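Telomerase reverse transcriptase (Candida tropicalis MYA-3404, PDB 6ZD1) probably extends chromosome ends as the catalytic subunit of telomerase, copying a template within the enzyme's RNA component into telomeric DNA repeats. Local coordinates at residues S42-N47 against E161-W166; F338-C343 against I475-M480. All coordinates share one frame; numbering follows the deposited sequence.

Interaction 1 of 2, residues S42-N47 against E161-W166; sequences SRIISN and EGYINW
I44 meets Y163 and W166 where helix 36-50 faces helix 158-179. The backbones stay well apart, with 11.8 Å between the CA atoms of I44 and W166, and long side chains span the gap. I44 comes from one side and the two aromatic residues from the other. Both its branches take part. The CG2 methyl lies 3.8 Å from CH2 of W166, at the edge of the indole and near its plane. The other branch is extended and carries CD1 to the far end of the phenol, 3.7 Å from OH of Y163. CD1 also lies near the Y163 ring plane, at the edge, and reaches CZ3 of W166 at 4.0 Å. The isoleucine therefore abuts two ring edges and stacks on neither face.

Both aromatic side chains have CG anti to the backbone N (chi1 172° in Y163, 171° in W166). This shared torsion, one helical turn apart, sends both rings from helix 158-179 toward I44. The contact itself is apolar, but the buried Y163 OH is not left without a polar partner: it is hydrogen-bonded to A98 O. That bond is consistent with the phenol end being held beside the CD1 methyl.

Helix 8-14 packs against W166 through V11 and E14, while I4 and L94 touch I44. The arrangement is a buried helix-helix packing contact, a small aliphatic-aromatic core in the N-terminal, helical part of the chain. Its second helix belongs to the telomerase RNA-binding domain.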
loop_
_atom_site.group_PDB
_atom_site.type_symbol
_atom_site.label_atom_id
_atom_site.label_comp_id
_atom_site.label_asym_id
_atom_site.label_seq_id
_atom_site.Cartn_x
_atom_site.Cartn_y
_atom_site.Cartn_z
ATOM N N SER A 42 -15.707 -34.930 8.502
ATOM C CA SER A 42 -16.410 -35.162 9.758
ATOM C C SER A 42 -15.439 -35.208 10.927
ATOM O O SER A 42 -15.706 -34.631 11.986
ATOM C CB SER A 42 -17.210 -36.462 9.684
ATOM O OG SER A 42 -18.129 -36.439 8.608
ATOM N N ARG A 43 -14.293 -35.866 10.746
ATOM C CA ARG A 43 -13.334 -35.966 11.840
ATOM C C ARG A 43 -12.659 -34.631 12.122
ATOM O O ARG A 43 -12.320 -34.345 13.276
ATOM C CB ARG A 43 -12.297 -37.041 11.526
ATOM C CG ARG A 43 -12.824 -38.452 11.713
ATOM C CD ARG A 43 -12.188 -39.409 10.732
ATOM N NE ARG A 43 -10.749 -39.524 10.920
ATOM C CZ ARG A 43 -9.901 -39.855 9.954
ATOM N NH1 ARG A 43 -10.352 -40.089 8.730
ATOM N NH2 ARG A 43 -8.605 -39.944 10.211
ATOM N N ILE A 44 -12.469 -33.799 11.098
ATOM C CA ILE A 44 -11.891 -32.479 11.325
ATOM C C ILE A 44 -12.882 -31.591 12.064
ATOM O O ILE A 44 -12.536 -30.939 13.057
ATOM C CB ILE A 44 -11.450 -31.848 9.994
ATOM C CG1 ILE A 44 -10.283 -32.637 9.399
ATOM C CG2 ILE A 44 -11.073 -30.386 10.201
ATOM C CD1 ILE A 44 -9.817 -32.121 8.060
ATOM N N ILE A 45 -14.136 -31.572 11.606
ATOM C CA ILE A 45 -15.159 -30.770 12.269
ATOM C C ILE A 45 -15.376 -31.260 13.695
ATOM O O ILE A 45 -15.593 -30.464 14.617
ATOM C CB ILE A 45 -16.462 -30.784 11.448
ATOM C CG1 ILE A 45 -16.254 -30.048 10.125
ATOM C CG2 ILE A 45 -17.602 -30.142 12.220
ATOM C CD1 ILE A 45 -17.513 -29.922 9.291
ATOM N N SER A 46 -15.299 -32.576 13.907
ATOM C CA SER A 46 -15.475 -33.110 15.253
ATOM C C SER A 46 -14.350 -32.668 16.177
ATOM O O SER A 46 -14.600 -32.278 17.325
ATOM C CB SER A 46 -15.562 -34.636 15.215
ATOM O OG SER A 46 -14.298 -35.210 14.931
ATOM N N ASN A 47 -13.107 -32.709 15.694
ATOM C CA ASN A 47 -11.997 -32.230 16.507
ATOM C C ASN A 47 -12.140 -30.749 16.811
ATOM O O ASN A 47 -11.762 -30.297 17.898
ATOM C CB ASN A 47 -10.671 -32.508 15.798
ATOM C CG ASN A 47 -10.357 -33.988 15.722
ATOM O OD1 ASN A 47 -10.745 -34.758 16.600
ATOM N ND2 ASN A 47 -9.651 -34.394 14.672
ATOM N N GLU A 161 -7.273 -29.735 -4.852
ATOM C CA GLU A 161 -7.175 -28.279 -4.867
ATOM C C GLU A 161 -8.252 -27.655 -3.987
ATOM O O GLU A 161 -7.972 -26.756 -3.185
ATOM C CB GLU A 161 -7.285 -27.760 -6.305
ATOM C CG GLU A 161 -6.129 -28.149 -7.227
ATOM C CD GLU A 161 -6.373 -27.759 -8.684
ATOM O OE1 GLU A 161 -7.544 -27.544 -9.062
ATOM O OE2 GLU A 161 -5.393 -27.668 -9.455
ATOM N N GLY A 162 -9.496 -28.123 -4.122
ATOM C CA GLY A 162 -10.567 -27.615 -3.282
ATOM C C GLY A 162 -10.387 -27.945 -1.813
ATOM O O GLY A 162 -10.797 -27.168 -0.945
ATOM N N TYR A 163 -9.764 -29.086 -1.511
ATOM C CA TYR A 163 -9.518 -29.448 -0.120
ATOM C C TYR A 163 -8.427 -28.576 0.482
ATOM O O TYR A 163 -8.620 -27.965 1.541
ATOM C CB TYR A 163 -9.137 -30.924 -0.013
ATOM C CG TYR A 163 -8.692 -31.336 1.374
ATOM C CD1 TYR A 163 -9.613 -31.463 2.407
ATOM C CD2 TYR A 163 -7.353 -31.603 1.651
ATOM C CE1 TYR A 163 -9.215 -31.841 3.678
ATOM C CE2 TYR A 163 -6.947 -31.982 2.921
ATOM C CZ TYR A 163 -7.885 -32.100 3.930
ATOM O OH TYR A 163 -7.502 -32.476 5.199
ATOM N N ILE A 164 -7.271 -28.505 -0.181
ATOM C CA ILE A 164 -6.173 -27.699 0.340
ATOM C C ILE A 164 -6.586 -26.239 0.429
ATOM O O ILE A 164 -6.238 -25.536 1.387
ATOM C CB ILE A 164 -4.914 -27.881 -0.526
ATOM C CG1 ILE A 164 -4.445 -29.335 -0.478
ATOM C CG2 ILE A 164 -3.810 -26.948 -0.058
ATOM C CD1 ILE A 164 -4.198 -29.851 0.927
ATOM N N ASN A 165 -7.356 -25.765 -0.553
ATOM C CA ASN A 165 -7.861 -24.398 -0.498
ATOM C C ASN A 165 -8.707 -24.185 0.752
ATOM O O ASN A 165 -8.525 -23.202 1.480
ATOM C CB ASN A 165 -8.661 -24.087 -1.765
ATOM C CG ASN A 165 -8.967 -22.616 -1.914
ATOM O OD1 ASN A 165 -10.048 -22.155 -1.549
ATOM N ND2 ASN A 165 -8.015 -21.866 -2.455
ATOM N N TRP A 166 -9.616 -25.122 1.038
ATOM C CA TRP A 166 -10.423 -25.023 2.250
ATOM C C TRP A 166 -9.567 -25.129 3.506
ATOM O O TRP A 166 -9.886 -24.510 4.527
ATOM C CB TRP A 166 -11.508 -26.102 2.250
ATOM C CG TRP A 166 -12.252 -26.220 3.554
ATOM C CD1 TRP A 166 -13.280 -25.431 3.987
ATOM C CD2 TRP A 166 -12.026 -27.189 4.587
ATOM N NE1 TRP A 166 -13.707 -25.850 5.226
ATOM C CE2 TRP A 166 -12.953 -26.924 5.616
ATOM C CE3 TRP A 166 -11.130 -28.251 4.743
ATOM C CZ2 TRP A 166 -13.010 -27.687 6.782
ATOM C CZ3 TRP A 166 -11.189 -29.005 5.902
ATOM C CH2 TRP A 166 -12.124 -28.719 6.905
#

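Interaction 2 of 2, residues F338-C343 against I475-M480; sequences FDMKEC and ILYSTM
The chain leaves strand 334-339 and turns at K341-E342 beside helix 469-484, with the CA atoms of C343 and Y477 9.6 Å apart. Y477 reaches across from the helix, and its phenol end meets M340 and C343, whose carbons lie roughly at right angles about OH. CB of C343 is 3.2 Å from OH of Y477. CG of M340 lies 3.7 Å from the same oxygen and 4.0 Å from CE2 of the ring. Both carbons approach the ring obliquely. M340 and Y477 run alongside each other, pointing opposite ways.

M340 is a selenomethionine bent at chi2 (-53°). The bend directs its end toward M480, also a selenomethionine, and the two CE methyls meet at 4.2 Å. On the helix, CE of M480 sits over one face of the Y477 ring, 3.6 Å above the plane and offset toward the rim. F504 of strand 503-508 touches both selenomethionines.

The contact joins the turn after a central strand of the reverse transcriptase palm to a palm helix. From M340 and C343, Y477 OH meets carbon alone. Between these segments the contact thus rests on van der Waals packing, while backbone bonds such as M340 with D502 also position the chain.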
loop_
_atom_site.group_PDB
_atom_site.type_symbol
_atom_site.label_atom_id
_atom_site.label_comp_id
_atom_site.label_asym_id
_atom_site.label_seq_id
_atom_site.Cartn_x
_atom_site.Cartn_y
_atom_site.Cartn_z
ATOM N N PHE A 338 15.121 19.111 5.770
ATOM C CA PHE A 338 14.209 19.395 6.868
ATOM C C PHE A 338 12.836 18.836 6.516
ATOM O O PHE A 338 12.456 18.817 5.344
ATOM C CB PHE A 338 14.141 20.901 7.170
ATOM C CG PHE A 338 13.746 21.759 5.990
ATOM C CD1 PHE A 338 14.695 22.194 5.072
ATOM C CD2 PHE A 338 12.429 22.154 5.816
ATOM C CE1 PHE A 338 14.331 22.990 3.991
ATOM C CE2 PHE A 338 12.060 22.950 4.741
ATOM C CZ PHE A 338 13.016 23.370 3.828
ATOM N N ASP A 339 12.131 18.331 7.527
ATOM C CA ASP A 339 10.831 17.704 7.341
ATOM C C ASP A 339 9.778 18.375 8.217
ATOM O O ASP A 339 10.087 19.163 9.114
ATOM C CB ASP A 339 10.894 16.200 7.644
ATOM C CG ASP A 339 11.281 15.901 9.083
ATOM O OD1 ASP A 339 12.189 16.573 9.620
ATOM O OD2 ASP A 339 10.675 14.986 9.679
HETATM N N MSE A 340 8.519 18.034 7.951
HETATM C CA MSE A 340 7.392 18.607 8.680
HETATM C C MSE A 340 6.842 17.657 9.742
HETATM O O MSE A 340 6.771 16.442 9.534
HETATM C CB MSE A 340 6.279 19.011 7.711
HETATM C CG MSE A 340 6.705 20.056 6.684
HETATM SE SE MSE A 340 7.503 21.638 7.504
HETATM C CE MSE A 340 7.808 22.714 5.907
ATOM N N LYS A 341 6.471 18.230 10.886
ATOM C CA LYS A 341 5.883 17.479 11.992
ATOM C C LYS A 341 4.391 17.302 11.744
ATOM O O LYS A 341 3.638 18.283 11.751
ATOM C CB LYS A 341 6.114 18.206 13.314
ATOM C CG LYS A 341 7.497 18.046 13.912
ATOM C CD LYS A 341 7.625 18.825 15.217
ATOM C CE LYS A 341 7.428 20.318 14.992
ATOM N NZ LYS A 341 7.676 21.116 16.224
ATOM N N GLU A 342 3.963 16.056 11.545
ATOM C CA GLU A 342 2.546 15.687 11.464
ATOM C C GLU A 342 1.790 16.565 10.465
ATOM O O GLU A 342 0.810 17.234 10.799
ATOM C CB GLU A 342 1.892 15.750 12.849
ATOM C CG GLU A 342 2.621 14.972 13.939
ATOM C CD GLU A 342 2.827 13.509 13.585
ATOM O OE1 GLU A 342 3.952 13.149 13.178
ATOM O OE2 GLU A 342 1.864 12.722 13.707
ATOM N N CYS A 343 2.272 16.553 9.218
ATOM C CA CYS A 343 1.748 17.464 8.201
ATOM C C CYS A 343 0.246 17.291 7.990
ATOM O O CYS A 343 -0.458 18.268 7.710
ATOM C CB CYS A 343 2.499 17.271 6.884
ATOM S SG CYS A 343 2.173 15.713 6.066
ATOM N N ILE A 475 -1.516 19.976 -2.904
ATOM C CA ILE A 475 -1.943 21.299 -3.354
ATOM C C ILE A 475 -1.417 22.376 -2.412
ATOM O O ILE A 475 -0.865 23.393 -2.847
ATOM C CB ILE A 475 -3.476 21.361 -3.471
ATOM C CG1 ILE A 475 -3.971 20.508 -4.639
ATOM C CG2 ILE A 475 -3.948 22.799 -3.633
ATOM C CD1 ILE A 475 -5.482 20.454 -4.731
ATOM N N LEU A 476 -1.590 22.170 -1.103
ATOM C CA LEU A 476 -1.226 23.205 -0.140
ATOM C C LEU A 476 0.282 23.430 -0.107
ATOM O O LEU A 476 0.749 24.575 -0.159
ATOM C CB LEU A 476 -1.750 22.834 1.252
ATOM C CG LEU A 476 -1.455 23.837 2.374
ATOM C CD1 LEU A 476 -1.896 25.237 1.983
ATOM C CD2 LEU A 476 -2.114 23.430 3.679
ATOM N N TYR A 477 1.066 22.349 -0.034
ATOM C CA TYR A 477 2.515 22.510 0.058
ATOM C C TYR A 477 3.119 22.998 -1.256
ATOM O O TYR A 477 4.120 23.724 -1.240
ATOM C CB TYR A 477 3.173 21.202 0.507
ATOM C CG TYR A 477 3.143 20.964 2.009
ATOM C CD1 TYR A 477 2.397 21.778 2.856
ATOM C CD2 TYR A 477 3.876 19.931 2.580
ATOM C CE1 TYR A 477 2.375 21.559 4.228
ATOM C CE2 TYR A 477 3.861 19.706 3.947
ATOM C CZ TYR A 477 3.110 20.520 4.766
ATOM O OH TYR A 477 3.098 20.294 6.124
ATOM N N SER A 478 2.536 22.629 -2.399
ATOM C CA SER A 478 2.986 23.217 -3.658
ATOM C C SER A 478 2.714 24.714 -3.681
ATOM O O SER A 478 3.573 25.504 -4.090
ATOM C CB SER A 478 2.304 22.536 -4.846
ATOM O OG SER A 478 2.637 21.158 -4.912
ATOM N N THR A 479 1.516 25.116 -3.250
ATOM C CA THR A 479 1.190 26.532 -3.131
ATOM C C THR A 479 2.105 27.227 -2.132
ATOM O O THR A 479 2.565 28.349 -2.374
ATOM C CB THR A 479 -0.272 26.691 -2.715
ATOM O OG1 THR A 479 -1.117 26.068 -3.691
ATOM C CG2 THR A 479 -0.642 28.161 -2.595
HETATM N N MSE A 480 2.364 26.582 -1.000
HETATM C CA MSE A 480 3.221 27.145 0.033
HETATM C C MSE A 480 4.643 27.355 -0.471
HETATM O O MSE A 480 5.212 28.433 -0.305
HETATM C CB MSE A 480 3.236 26.234 1.259
HETATM C CG MSE A 480 4.116 26.736 2.389
HETATM SE SE MSE A 480 4.332 25.431 3.820
HETATM C CE MSE A 480 5.243 24.024 2.818
#

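In the fold
From the N terminus, helix 36-50 comes first. Interaction 1 joins it to helix 158-179, closing a loop of 113 intervening residues, with helices and no strands. The chain then passes through the strands and helices that follow, up to strand 334-339. Interaction 2 joins the turn that follows that strand to helix 469-484, closing a second loop of 131 residues with both helices and strands. The loops run in series and neither nest nor cross. Interaction 1 ties N-terminal helices together; interaction 2 ties the turn after a sheet strand to a helix within the reverse transcriptase domain. Their centres are 53 Å apart, on opposite sides of the chain's centre, and they do not touch.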